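Local structure of CBS domain-containing protein (Listeria monocytogenes, 6XNU) at residues S30-E35 with I141-V146; E35-V40 with C56-I61; V40-N45 with I61-F66; N44-A49 with L97-V102; F68-L73 with F107-D112. The protein binds the bacterial second messenger c-di-AMP, probably through its paired CBS motifs, and takes part in controlling c-di-AMP and (p)ppGpp levels. All blocks are in the same frame, centred on the assembly; numbering follows the deposited sequence.

Contact 1. Residues S30-E35 with I141-V146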
# COMPACT_ATOMS: atom_id res chain seq x y z
N SER A 30 -18.55 -0.29 7.32
CA SER A 30 -17.46 -0.63 6.41
C SER A 30 -16.18 -1.07 7.12
O SER A 30 -15.24 -1.50 6.44
CB SER A 30 -17.12 0.56 5.53
OG SER A 30 -16.33 1.49 6.24
N MET A 31 -16.10 -0.93 8.44
CA MET A 31 -14.88 -1.31 9.14
C MET A 31 -14.57 -2.77 8.85
O MET A 31 -15.45 -3.63 8.90
CB MET A 31 -15.02 -1.09 10.65
CG MET A 31 -13.74 -1.41 11.40
SD MET A 31 -13.95 -1.33 13.20
CE MET A 31 -14.85 -2.85 13.50
N ILE A 32 -13.31 -3.04 8.53
CA ILE A 32 -12.82 -4.41 8.39
C ILE A 32 -12.49 -4.94 9.77
O ILE A 32 -11.63 -4.37 10.46
CB ILE A 32 -11.61 -4.48 7.46
CG1 ILE A 32 -11.99 -3.96 6.06
CG2 ILE A 32 -11.08 -5.90 7.37
CD1 ILE A 32 -10.80 -3.58 5.24
N SER A 33 -13.16 -6.01 10.19
CA SER A 33 -13.03 -6.54 11.55
C SER A 33 -11.60 -7.02 11.80
O SER A 33 -10.92 -7.52 10.90
CB SER A 33 -14.00 -7.70 11.76
OG SER A 33 -15.34 -7.24 11.73
N ALA A 34 -11.17 -6.91 13.06
CA ALA A 34 -9.76 -7.18 13.39
C ALA A 34 -9.30 -8.57 12.98
O ALA A 34 -8.14 -8.75 12.60
CB ALA A 34 -9.53 -6.99 14.89
N GLU A 35 -10.17 -9.58 13.07
CA GLU A 35 -9.72 -10.94 12.76
C GLU A 35 -9.43 -11.14 11.28
O GLU A 35 -8.82 -12.16 10.92
CB GLU A 35 -10.74 -11.96 13.26
CG GLU A 35 -11.98 -12.08 12.42
CD GLU A 35 -13.05 -11.04 12.75
OE1 GLU A 35 -12.82 -10.20 13.65
OE2 GLU A 35 -14.11 -11.06 12.09
N ILE A 141 -10.04 -1.85 10.98
CA ILE A 141 -9.54 -0.71 10.22
C ILE A 141 -10.65 -0.16 9.34
O ILE A 141 -11.58 -0.87 8.95
CB ILE A 141 -8.29 -1.06 9.37
CG1 ILE A 141 -8.63 -2.08 8.29
CG2 ILE A 141 -7.12 -1.54 10.26
CD1 ILE A 141 -7.47 -2.33 7.33
N VAL A 142 -10.56 1.14 9.08
CA VAL A 142 -11.38 1.81 8.07
C VAL A 142 -10.45 2.24 6.95
O VAL A 142 -9.37 2.77 7.22
CB VAL A 142 -12.13 3.02 8.67
CG1 VAL A 142 -12.88 3.77 7.60
CG2 VAL A 142 -13.08 2.56 9.76
N THR A 143 -10.84 1.99 5.69
CA THR A 143 -9.98 2.34 4.57
C THR A 143 -10.65 3.38 3.67
O THR A 143 -11.82 3.74 3.85
CB THR A 143 -9.58 1.10 3.73
OG1 THR A 143 -10.61 0.77 2.78
CG2 THR A 143 -9.30 -0.11 4.64
N ARG A 144 -9.88 3.85 2.69
CA ARG A 144 -10.38 4.85 1.76
C ARG A 144 -11.47 4.31 0.85
O ARG A 144 -12.24 5.10 0.28
CB ARG A 144 -9.24 5.36 0.90
CG ARG A 144 -8.36 6.38 1.55
CD ARG A 144 -7.21 6.69 0.62
NE ARG A 144 -6.32 7.71 1.15
CZ ARG A 144 -5.07 7.87 0.76
NH1 ARG A 144 -4.57 7.06 -0.17
NH2 ARG A 144 -4.32 8.84 1.27
N ARG A 145 -11.56 2.98 0.70
CA ARG A 145 -12.46 2.42 -0.31
C ARG A 145 -13.91 2.82 -0.06
O ARG A 145 -14.65 3.08 -1.02
CB ARG A 145 -12.33 0.90 -0.34
CG ARG A 145 -13.29 0.24 -1.31
CD ARG A 145 -12.85 -1.19 -1.59
NE ARG A 145 -13.66 -1.84 -2.61
CZ ARG A 145 -14.79 -2.47 -2.36
NH1 ARG A 145 -15.26 -2.54 -1.12
NH2 ARG A 145 -15.46 -3.03 -3.36
N VAL A 146 -14.35 2.88 1.21
CA VAL A 146 -15.75 3.21 1.48
C VAL A 146 -16.07 4.61 0.95
O VAL A 146 -17.16 4.85 0.43
CB VAL A 146 -16.07 3.08 2.98
CG1 VAL A 146 -15.22 4.02 3.82
CG2 VAL A 146 -17.55 3.35 3.23
O HOH W 1 -13.69 0.79 5.83

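Contact 2. Residues E35-V40 with C56-I61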
# COMPACT_ATOMS: atom_id res chain seq x y z
N GLU A 35 -10.17 -9.58 13.07
CA GLU A 35 -9.72 -10.94 12.76
C GLU A 35 -9.43 -11.14 11.28
O GLU A 35 -8.82 -12.16 10.92
CB GLU A 35 -10.74 -11.96 13.26
CG GLU A 35 -11.98 -12.08 12.42
CD GLU A 35 -13.05 -11.04 12.75
OE1 GLU A 35 -12.82 -10.20 13.65
OE2 GLU A 35 -14.11 -11.06 12.09
N LYS A 36 -9.81 -10.20 10.42
CA LYS A 36 -9.50 -10.23 9.00
C LYS A 36 -8.25 -9.43 8.66
O LYS A 36 -7.85 -9.39 7.49
CB LYS A 36 -10.68 -9.69 8.18
CG LYS A 36 -11.96 -10.48 8.33
CD LYS A 36 -13.14 -9.72 7.73
CE LYS A 36 -14.38 -10.59 7.66
NZ LYS A 36 -15.61 -9.77 7.45
N VAL A 37 -7.63 -8.79 9.65
CA VAL A 37 -6.43 -7.98 9.46
C VAL A 37 -5.27 -8.73 10.12
O VAL A 37 -5.32 -9.01 11.32
CB VAL A 37 -6.58 -6.58 10.07
CG1 VAL A 37 -5.35 -5.73 9.76
CG2 VAL A 37 -7.87 -5.88 9.58
N ALA A 38 -4.25 -9.07 9.34
CA ALA A 38 -3.08 -9.69 9.95
C ALA A 38 -2.38 -8.70 10.87
O ALA A 38 -2.45 -7.48 10.68
CB ALA A 38 -2.12 -10.18 8.87
N HIS A 39 -1.72 -9.24 11.90
CA HIS A 39 -0.95 -8.41 12.82
C HIS A 39 0.29 -9.17 13.24
O HIS A 39 0.42 -10.38 13.03
CB HIS A 39 -1.77 -8.00 14.06
CG HIS A 39 -2.10 -9.13 14.99
ND1 HIS A 39 -3.31 -9.79 14.97
CD2 HIS A 39 -1.37 -9.71 15.97
CE1 HIS A 39 -3.32 -10.72 15.91
NE2 HIS A 39 -2.16 -10.70 16.53
N VAL A 40 1.22 -8.44 13.85
CA VAL A 40 2.34 -9.04 14.56
C VAL A 40 2.27 -8.58 16.01
O VAL A 40 1.48 -7.70 16.37
CB VAL A 40 3.70 -8.68 13.93
CG1 VAL A 40 3.85 -9.39 12.60
CG2 VAL A 40 3.81 -7.18 13.75
N CYS A 56 -0.24 -11.65 3.81
CA CYS A 56 -1.51 -11.14 4.32
C CYS A 56 -2.27 -10.23 3.36
O CYS A 56 -3.48 -10.02 3.56
CB CYS A 56 -1.28 -10.40 5.64
SG CYS A 56 -0.54 -8.77 5.44
N GLY A 57 -1.62 -9.67 2.35
CA GLY A 57 -2.30 -8.78 1.43
C GLY A 57 -2.40 -7.33 1.86
O GLY A 57 -2.99 -6.52 1.12
N TYR A 58 -1.86 -6.96 3.01
CA TYR A 58 -1.78 -5.58 3.45
C TYR A 58 -0.32 -5.14 3.42
O TYR A 58 0.56 -5.88 3.86
CB TYR A 58 -2.34 -5.40 4.86
CG TYR A 58 -3.83 -5.58 4.94
CD1 TYR A 58 -4.68 -4.54 4.60
CD2 TYR A 58 -4.39 -6.78 5.36
CE1 TYR A 58 -6.06 -4.68 4.66
CE2 TYR A 58 -5.78 -6.93 5.43
CZ TYR A 58 -6.60 -5.88 5.07
OH TYR A 58 -7.97 -6.00 5.13
N SER A 59 -0.06 -3.92 2.93
CA SER A 59 1.31 -3.42 2.92
C SER A 59 1.76 -2.86 4.27
O SER A 59 2.97 -2.75 4.51
CB SER A 59 1.48 -2.36 1.83
OG SER A 59 0.87 -1.14 2.18
N VAL A 60 0.82 -2.50 5.14
CA VAL A 60 1.10 -2.05 6.50
C VAL A 60 0.17 -2.82 7.42
O VAL A 60 -1.02 -2.94 7.13
CB VAL A 60 0.86 -0.53 6.65
CG1 VAL A 60 1.10 -0.10 8.09
CG2 VAL A 60 1.74 0.26 5.70
N ILE A 61 0.72 -3.34 8.52
CA ILE A 61 -0.10 -4.12 9.46
C ILE A 61 0.10 -3.61 10.88
O ILE A 61 1.14 -3.02 11.21
CB ILE A 61 0.20 -5.62 9.39
CG1 ILE A 61 1.67 -5.92 9.74
CG2 ILE A 61 -0.18 -6.20 8.03
CD1 ILE A 61 2.03 -7.42 9.74
O HOH W 2 -5.06 -9.87 6.56

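Contact 3. Residues V40-N45 with I61-F66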
# COMPACT_ATOMS: atom_id res chain seq x y z
N VAL A 40 1.22 -8.44 13.85
CA VAL A 40 2.34 -9.04 14.56
C VAL A 40 2.27 -8.58 16.01
O VAL A 40 1.48 -7.70 16.37
CB VAL A 40 3.70 -8.68 13.93
CG1 VAL A 40 3.85 -9.39 12.60
CG2 VAL A 40 3.81 -7.18 13.75
N GLN A 41 3.09 -9.20 16.85
CA GLN A 41 3.11 -8.94 18.29
C GLN A 41 4.44 -8.34 18.70
O GLN A 41 5.48 -8.65 18.11
CB GLN A 41 2.89 -10.23 19.09
CG GLN A 41 1.61 -10.99 18.78
CD GLN A 41 1.68 -12.43 19.28
OE1 GLN A 41 0.66 -13.04 19.59
NE2 GLN A 41 2.89 -12.97 19.35
N LEU A 42 4.42 -7.48 19.72
CA LEU A 42 5.67 -7.03 20.32
C LEU A 42 6.55 -8.24 20.63
O LEU A 42 6.07 -9.26 21.13
CB LEU A 42 5.42 -6.24 21.61
CG LEU A 42 4.61 -4.95 21.51
CD1 LEU A 42 4.26 -4.42 22.90
CD2 LEU A 42 5.36 -3.90 20.71
N GLY A 43 7.83 -8.11 20.33
CA GLY A 43 8.77 -9.19 20.55
C GLY A 43 8.94 -10.13 19.37
O GLY A 43 9.93 -10.88 19.34
N ASN A 44 8.03 -10.11 18.39
CA ASN A 44 8.26 -10.82 17.14
C ASN A 44 9.51 -10.26 16.46
O ASN A 44 9.76 -9.06 16.51
CB ASN A 44 7.07 -10.67 16.19
CG ASN A 44 5.89 -11.56 16.55
OD1 ASN A 44 4.79 -11.38 16.02
ND2 ASN A 44 6.12 -12.54 17.42
N ASN A 45 10.28 -11.14 15.82
CA ASN A 45 11.41 -10.63 15.07
C ASN A 45 10.96 -10.18 13.68
O ASN A 45 9.82 -10.38 13.27
CB ASN A 45 12.55 -11.66 15.00
CG ASN A 45 12.19 -12.89 14.19
OD1 ASN A 45 11.73 -12.81 13.06
ND2 ASN A 45 12.46 -14.06 14.77
N ILE A 61 0.72 -3.34 8.52
CA ILE A 61 -0.10 -4.12 9.46
C ILE A 61 0.10 -3.61 10.88
O ILE A 61 1.14 -3.02 11.21
CB ILE A 61 0.20 -5.62 9.39
CG1 ILE A 61 1.67 -5.92 9.74
CG2 ILE A 61 -0.18 -6.20 8.03
CD1 ILE A 61 2.03 -7.42 9.74
N PRO A 62 -0.88 -3.81 11.75
CA PRO A 62 -0.74 -3.36 13.14
C PRO A 62 0.20 -4.25 13.94
O PRO A 62 0.37 -5.44 13.65
CB PRO A 62 -2.17 -3.45 13.68
CG PRO A 62 -2.87 -4.42 12.78
CD PRO A 62 -2.26 -4.20 11.42
N VAL A 63 0.81 -3.64 14.95
CA VAL A 63 1.60 -4.35 15.94
C VAL A 63 0.84 -4.27 17.26
O VAL A 63 0.52 -3.17 17.73
CB VAL A 63 3.01 -3.75 16.09
CG1 VAL A 63 3.81 -4.54 17.08
CG2 VAL A 63 3.72 -3.71 14.74
N LEU A 64 0.51 -5.43 17.82
CA LEU A 64 -0.28 -5.55 19.04
C LEU A 64 0.57 -6.09 20.18
O LEU A 64 1.63 -6.67 19.96
CB LEU A 64 -1.49 -6.47 18.83
CG LEU A 64 -2.37 -6.16 17.61
CD1 LEU A 64 -3.57 -7.10 17.62
CD2 LEU A 64 -2.78 -4.71 17.62
N ASP A 65 0.07 -5.92 21.40
CA ASP A 65 0.67 -6.61 22.53
C ASP A 65 -0.14 -7.87 22.86
O ASP A 65 -1.06 -8.24 22.14
CB ASP A 65 0.82 -5.65 23.72
CG ASP A 65 -0.51 -5.14 24.27
OD1 ASP A 65 -1.57 -5.77 24.06
OD2 ASP A 65 -0.48 -4.10 24.96
N PHE A 66 0.20 -8.54 23.96
CA PHE A 66 -0.49 -9.79 24.28
C PHE A 66 -1.93 -9.56 24.74
O PHE A 66 -2.70 -10.53 24.80
CB PHE A 66 0.30 -10.56 25.35
CG PHE A 66 0.14 -9.99 26.74
CD1 PHE A 66 0.55 -8.70 27.03
CD2 PHE A 66 -0.44 -10.75 27.75
CE1 PHE A 66 0.40 -8.18 28.31
CE2 PHE A 66 -0.60 -10.24 29.03
CZ PHE A 66 -0.18 -8.95 29.31

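Contact 4. Residues N44-A49 with L97-V102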
# COMPACT_ATOMS: atom_id res chain seq x y z
N ASN A 44 8.03 -10.11 18.39
CA ASN A 44 8.26 -10.82 17.14
C ASN A 44 9.51 -10.26 16.46
O ASN A 44 9.76 -9.06 16.51
CB ASN A 44 7.07 -10.67 16.19
CG ASN A 44 5.89 -11.56 16.55
OD1 ASN A 44 4.79 -11.38 16.02
ND2 ASN A 44 6.12 -12.54 17.42
N ASN A 45 10.28 -11.14 15.82
CA ASN A 45 11.41 -10.63 15.07
C ASN A 45 10.96 -10.18 13.68
O ASN A 45 9.82 -10.38 13.27
CB ASN A 45 12.55 -11.66 15.00
CG ASN A 45 12.19 -12.89 14.19
OD1 ASN A 45 11.73 -12.81 13.06
ND2 ASN A 45 12.46 -14.06 14.77
N LEU A 46 11.88 -9.53 12.96
CA LEU A 46 11.55 -8.93 11.66
C LEU A 46 11.42 -9.97 10.55
O LEU A 46 10.72 -9.71 9.56
CB LEU A 46 12.59 -7.88 11.27
CG LEU A 46 12.76 -6.70 12.22
CD1 LEU A 46 13.59 -5.62 11.56
CD2 LEU A 46 11.41 -6.15 12.69
N GLU A 47 12.08 -11.12 10.68
CA GLU A 47 11.86 -12.18 9.71
C GLU A 47 10.43 -12.69 9.78
O GLU A 47 9.77 -12.86 8.75
CB GLU A 47 12.87 -13.32 9.92
CG GLU A 47 12.53 -14.59 9.15
CD GLU A 47 13.70 -15.13 8.33
OE1 GLU A 47 14.86 -14.84 8.68
OE2 GLU A 47 13.44 -15.85 7.34
N HIS A 48 9.91 -12.88 11.00
CA HIS A 48 8.51 -13.28 11.14
C HIS A 48 7.57 -12.22 10.57
O HIS A 48 6.62 -12.54 9.85
CB HIS A 48 8.19 -13.55 12.61
CG HIS A 48 6.78 -13.99 12.85
ND1 HIS A 48 5.81 -13.16 13.38
CD2 HIS A 48 6.16 -15.17 12.59
CE1 HIS A 48 4.67 -13.82 13.46
NE2 HIS A 48 4.85 -15.04 12.99
N ALA A 49 7.84 -10.95 10.88
CA ALA A 49 6.99 -9.87 10.37
C ALA A 49 6.98 -9.83 8.85
O ALA A 49 5.94 -9.59 8.23
CB ALA A 49 7.44 -8.53 10.93
N LEU A 97 16.44 -8.44 15.14
CA LEU A 97 15.71 -7.22 15.43
C LEU A 97 14.24 -7.55 15.71
O LEU A 97 13.71 -8.54 15.19
CB LEU A 97 15.81 -6.24 14.27
CG LEU A 97 17.21 -5.68 13.98
CD1 LEU A 97 17.41 -5.49 12.48
CD2 LEU A 97 17.39 -4.37 14.72
N LYS A 98 13.61 -6.74 16.55
CA LYS A 98 12.23 -6.91 16.97
C LYS A 98 11.34 -5.89 16.28
O LYS A 98 11.79 -4.81 15.90
CB LYS A 98 12.08 -6.74 18.49
CG LYS A 98 12.97 -7.63 19.33
CD LYS A 98 12.90 -9.05 18.86
CE LYS A 98 13.20 -10.02 19.98
NZ LYS A 98 13.00 -11.41 19.50
N VAL A 99 10.06 -6.24 16.13
CA VAL A 99 9.14 -5.34 15.42
C VAL A 99 9.07 -3.98 16.10
O VAL A 99 8.98 -2.94 15.44
CB VAL A 99 7.74 -5.98 15.29
CG1 VAL A 99 7.77 -7.14 14.31
CG2 VAL A 99 7.20 -6.41 16.66
N GLU A 100 9.11 -3.95 17.44
CA GLU A 100 8.98 -2.67 18.12
C GLU A 100 10.18 -1.77 17.87
O GLU A 100 10.09 -0.56 18.07
CB GLU A 100 8.77 -2.88 19.61
CG GLU A 100 9.90 -3.64 20.28
CD GLU A 100 9.63 -5.13 20.39
OE1 GLU A 100 8.91 -5.70 19.54
OE2 GLU A 100 10.17 -5.75 21.34
N ASP A 101 11.29 -2.35 17.40
CA ASP A 101 12.50 -1.59 17.09
C ASP A 101 12.31 -0.71 15.86
O ASP A 101 12.96 0.34 15.75
CB ASP A 101 13.70 -2.52 16.86
CG ASP A 101 14.11 -3.30 18.11
OD1 ASP A 101 13.84 -2.83 19.24
OD2 ASP A 101 14.73 -4.38 17.95
N VAL A 102 11.46 -1.11 14.92
CA VAL A 102 11.33 -0.40 13.66
C VAL A 102 9.92 0.12 13.40
O VAL A 102 9.74 0.93 12.48
CB VAL A 102 11.78 -1.28 12.46
CG1 VAL A 102 13.10 -1.96 12.78
CG2 VAL A 102 10.72 -2.30 12.10

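Contact 5. Residues F68-L73 with F107-D112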
# COMPACT_ATOMS: atom_id res chain seq x y z
N PHE A 68 -3.83 -7.58 22.99
CA PHE A 68 -4.43 -7.13 21.73
C PHE A 68 -4.67 -5.62 21.71
O PHE A 68 -5.55 -5.13 21.00
CB PHE A 68 -5.72 -7.90 21.43
CG PHE A 68 -5.49 -9.35 21.16
CD1 PHE A 68 -5.21 -10.22 22.20
CD2 PHE A 68 -5.45 -9.83 19.86
CE1 PHE A 68 -4.96 -11.56 21.98
CE2 PHE A 68 -5.20 -11.18 19.61
CZ PHE A 68 -4.94 -12.05 20.67
N LYS A 69 -3.85 -4.86 22.45
CA LYS A 69 -3.84 -3.41 22.33
C LYS A 69 -2.87 -2.97 21.22
O LYS A 69 -1.83 -3.60 21.00
CB LYS A 69 -3.46 -2.75 23.65
CG LYS A 69 -4.42 -3.04 24.78
CD LYS A 69 -3.87 -2.49 26.09
CE LYS A 69 -4.67 -3.00 27.27
NZ LYS A 69 -6.13 -2.82 27.03
N LEU A 70 -3.21 -1.87 20.57
CA LEU A 70 -2.50 -1.39 19.39
C LEU A 70 -1.31 -0.53 19.79
O LEU A 70 -1.49 0.52 20.42
CB LEU A 70 -3.45 -0.60 18.49
CG LEU A 70 -2.83 0.04 17.25
CD1 LEU A 70 -2.36 -1.02 16.26
CD2 LEU A 70 -3.85 0.94 16.60
N HIS A 71 -0.10 -0.93 19.38
CA HIS A 71 1.13 -0.22 19.70
C HIS A 71 1.82 0.42 18.51
O HIS A 71 2.54 1.40 18.69
CB HIS A 71 2.15 -1.17 20.36
CG HIS A 71 1.82 -1.51 21.78
ND1 HIS A 71 2.57 -1.05 22.84
CD2 HIS A 71 0.84 -2.27 22.31
CE1 HIS A 71 2.05 -1.51 23.97
NE2 HIS A 71 1.00 -2.25 23.68
N GLY A 72 1.63 -0.10 17.30
CA GLY A 72 2.39 0.44 16.19
C GLY A 72 1.91 -0.12 14.87
O GLY A 72 0.99 -0.95 14.82
N LEU A 73 2.54 0.37 13.81
CA LEU A 73 2.29 -0.05 12.44
C LEU A 73 3.63 -0.39 11.82
O LEU A 73 4.63 0.28 12.09
CB LEU A 73 1.60 1.05 11.63
CG LEU A 73 0.21 1.50 12.08
CD1 LEU A 73 -0.21 2.74 11.31
CD2 LEU A 73 -0.78 0.37 11.87
N PHE A 107 0.76 7.33 14.92
CA PHE A 107 -0.33 7.01 14.01
C PHE A 107 -1.67 7.50 14.58
O PHE A 107 -1.83 7.57 15.80
CB PHE A 107 -0.42 5.50 13.74
CG PHE A 107 -0.44 4.67 14.99
CD1 PHE A 107 -1.63 4.40 15.64
CD2 PHE A 107 0.73 4.16 15.52
CE1 PHE A 107 -1.65 3.65 16.81
CE2 PHE A 107 0.72 3.40 16.68
CZ PHE A 107 -0.47 3.15 17.33
N PRO A 108 -2.61 7.85 13.72
CA PRO A 108 -3.94 8.22 14.21
C PRO A 108 -4.77 6.98 14.51
O PRO A 108 -4.50 5.89 14.02
CB PRO A 108 -4.53 9.01 13.04
CG PRO A 108 -3.92 8.35 11.83
CD PRO A 108 -2.53 7.91 12.25
N VAL A 109 -5.78 7.17 15.35
CA VAL A 109 -6.75 6.12 15.63
C VAL A 109 -8.15 6.70 15.61
O VAL A 109 -8.36 7.91 15.74
CB VAL A 109 -6.50 5.39 16.97
CG1 VAL A 109 -5.12 4.71 16.97
CG2 VAL A 109 -6.63 6.36 18.14
N ILE A 110 -9.12 5.80 15.45
CA ILE A 110 -10.55 6.10 15.52
C ILE A 110 -11.09 5.39 16.75
O ILE A 110 -10.85 4.19 16.95
CB ILE A 110 -11.28 5.61 14.25
CG1 ILE A 110 -10.86 6.43 13.02
CG2 ILE A 110 -12.79 5.63 14.43
CD1 ILE A 110 -11.09 5.71 11.69
N LYS A 111 -11.79 6.13 17.61
CA LYS A 111 -12.35 5.52 18.81
C LYS A 111 -13.87 5.44 18.78
O LYS A 111 -14.46 4.80 19.66
CB LYS A 111 -11.89 6.29 20.06
CG LYS A 111 -10.38 6.29 20.25
CD LYS A 111 -10.00 6.02 21.69
CE LYS A 111 -8.75 6.77 22.08
NZ LYS A 111 -8.47 6.63 23.54
N ASP A 112 -14.51 6.05 17.79
CA ASP A 112 -15.95 6.07 17.64
C ASP A 112 -16.26 6.56 16.24
O ASP A 112 -15.41 7.14 15.57
CB ASP A 112 -16.62 6.97 18.68
CG ASP A 112 -16.18 8.42 18.55
OD1 ASP A 112 -16.74 9.14 17.70
OD2 ASP A 112 -15.26 8.82 19.30

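Contact 1. Residues S30-E35 with I141-V146
Ile32 and Ile141 face each other as an antiparallel hydrogen-bonded pair. Ile32 N gives its hydrogen to Ile141 O at 2.8 Å, and Ile141 N returns a bond to Ile32 O at 3.0 Å, so each backbone uses both its polar groups. The two side chains stand side by side and point the same way. Following Ile32 outward, CB lies against Ile141 CG1 at 3.9 Å. CG1 turns anti to the carbonyl carbon (chi1 -60°), which carries the long branch along strand 138-143, toward Thr143, while CG2 heads for Val37. At the tip, CD1 touches both Ile141 CG1 and Thr143 CG2, 3.8 Å from the latter. A beta-branched residue fits here, since one branch can follow the strand while the other packs on Val37.

Strand 32-33 thereby becomes an edge of the four-stranded sheet of the C-terminal CBS motif, a strand borrowed from far earlier in the chain, as in other CBS pairs. Met31 swings the other way, its CG passing 3.3 Å from Ile141 O, and its side chain reaches Val131 of the next strand. Ser30 lays CB and OG against Val146 at the start of the last helix; OG is also bonded to Leu27 O and receives a hydrogen from a water at 2.8 Å. That water in turn accepts from Thr143 N at 3.1 Å, carrying on where direct pairing stops. Thr143 OG1 takes Arg145 N at 3.2 Å, capping the turn into the helix, and Arg145 goes on to a salt bridge with Asp125 of the second subunit.

Contact 2. Residues E35-V40 with C56-I61
Ala38 against Cys56 and Ile61 is a mainly apolar contact, with a water in place of direct hydrogen bonds, where the connection between the two sheets runs past the end of helix 46-56. Ala38 CB meets Cys56 CB at only 3.3 Å, tighter than usual for carbons, and a small residue is what this spot admits. Ala38 O is turned onto Ile61 CB at 3.5 Å and has no polar partner in the model. Further along, Val40 CG1 and Ile61 CD1 meet at 3.9 Å, the two side chains crossing at about a right angle.

The polar work falls to one water. It donates to Lys36 O and accepts from Ala38 N, both at 3.0 Å, and sends a weak, long bond to Cys56 O. It lies in the plane of the Tyr58 ring at its edge, where Lys36 O also approaches CE2. Cys56 SG sits between its own N and carbonyl carbon (chi1 75°), a position from which it accepts from Tyr58 N at 3.3 Å. This bond spans Gly57, whose positive phi takes the chain out of the helix and is readily adopted by glycine. Helix, turn and returning strand are those of a beta-alpha-beta unit, the element on which CBS motifs are built.

Contact 3. Residues V40-N45 with I61-F66
Val40 O accepts from Leu64 N at 2.9 Å in a nearly straight bond (172°), the middle rung of a short parallel ladder. Val40 N gives to Pro62 O at 3.1 Å on one side of it, and Leu42 N to Leu64 O at 2.9 Å on the other. Pro62 has no N-H to extend the ladder backward; its CD lies against Ala38 O instead, so a proline suits the place where pairing begins.

After Gln41 the chain reverses in a type II turn closed by Asn44 N and Gln41 O at 3.0 Å, with Gly43 supplying the positive phi at its third position. Asn44 OD1 reaches back to accept from Gln41 N at 2.9 Å, the donor standing well above the plane of the amide carbonyl.

Packing spreads from these bonds. Val63 holds CG1 anti to its backbone N (chi1 -178°), which turns that methyl to Leu42 and leaves CG2 for Val40 CG2, 3.6 Å away, on the side of the sheet covered by Ala49 and Val99. Leu42 crosses Val63 at about a right angle, Leu42 CD2 lying against Val63 CG1, while Leu42 CD1 is 3.7 Å from Asp65 CB. That leaves the Asp65 carboxylate pointing on to His71 and Lys69 N. Two parallel strands joined through helix 46-56 make this a beta-alpha-beta crossover, the unit on which CBS motifs are built.

Contact 4. Residues N44-A49 with L97-V102
Leu46, Val99 and Asn44 bury the most surface where the start of helix 46-56 meets the short helical turn 99-102. Leu46 works with both methyls. CD1 lies 3.6 Å from Leu97 CB and meets Val102 CG1 at 3.9 Å, the Leu46 and Val102 side chains reaching toward each other tip to tip. Leu46 CD2 drops onto the backbone at Lys98 O, 3.5 Å away. A leucine fits because its forked end can touch the loop before the turn and the turn itself at once, and Ile79 and Leu94 also touch it.

Val99 is gripped by backbone and side chain together. Its N gives a hydrogen to Asn44 O at 2.9 Å, and CG1 curls over the same oxygen to reach Ala49 CB at 3.7 Å. The small alanine lets the valine sit close to the helix. Asn44 thus works mostly through its carbonyl here, with only CB brushing Val99. A second, weak bond runs from Leu46 N to Leu97 O at 3.0 Å.

Helix 46-56 is capped by Asn45, which takes His48 N on OD1 at 2.7 Å, its CG held between backbone N and carbonyl carbon (chi1 66°). In the other segment Asp101 OD2 accepts from Lys98 N at 3.0 Å, from above the carboxylate plane. Lys98 NZ and Glu100 OE1 add bonds to Gly43. Val99 to Val102 lie at the start of the stretch recognised as a CBS domain, here docked on helix 46-56, consistent with the tandem arrangement of a CBS pair.

Contact 5. Residues F68-L73 with F107-D112
His71 O lies at the edge of the Phe107 ring, in the plane of the ring, 3.4 Å from CE2 and 3.7 Å from CZ. Aromatic hydrogens at a ring edge carry a slight positive charge, so a carbonyl oxygen is a tolerable neighbour there; no hydrogen bond crosses between 68-73 and 107-112. The backbone of Gly72 itself comes equally close, its CA 3.4 Å from Phe107 CE2. Phe107 has CG tucked between its backbone N and carbonyl carbon (chi1 51°), which sends the ring across toward strand 70-75.

His71 and Gly72 both stand opposite Val63, a classic beta bulge in strand 70-75, at the edge of the sheet it forms with 40-41 and 60-64. Psi turns negative at His71 (-27°), as in the first position of such a bulge, and its side chain leaves on the other side, NE2 hydrogen-bonded to Asp65 OD2. Here the strand meets the segment that leads into strand 109-110, within the recognised CBS domain. Between these two segments the joining is by packing, with no backbone pairing.

Leucines complete the seat for the ring. Leu70, coming from the opposite direction, sets CD2 3.5 Å from Phe107 CE1, and the same methyl slides past Val109 CG1 at 4.0 Å. That valine methyl also lies in the plane of the phenyl ring at its edge. Toward the ring's root, Leu73 CD1 packs 3.7 Å from Phe107 CB, the two side chains set at a slant. Beyond the two segments both leucines lean on Cys130 of strand 128-132, the neighbour of 109-110 in its sheet, and Leu70 also touches Pro62 and Leu64.

Contacts 2 and 3 lie within one beta-alpha-beta unit and share Val40 and Ile61; contact 4 brings 97-102 against the start of its helix, its centre about 8 Å from that of contact 3, with Asn44 and Asn45 in common. Contact 1 lies in the other sheet, its centre about 25 Å from that of contact 4, on the opposite side of the chain's centre. Links between the halves include contact 4 itself, Tyr58 and Val37 of contact 2 on Ile32 and Ile141 of contact 1, and Phe107 of contact 5 on strand 70-75. Contact 5 also reaches contact 3 through His71 and Asp65, and contact 1 through Ile110 and Val142. None of the five by itself identifies where c-di-AMP binds.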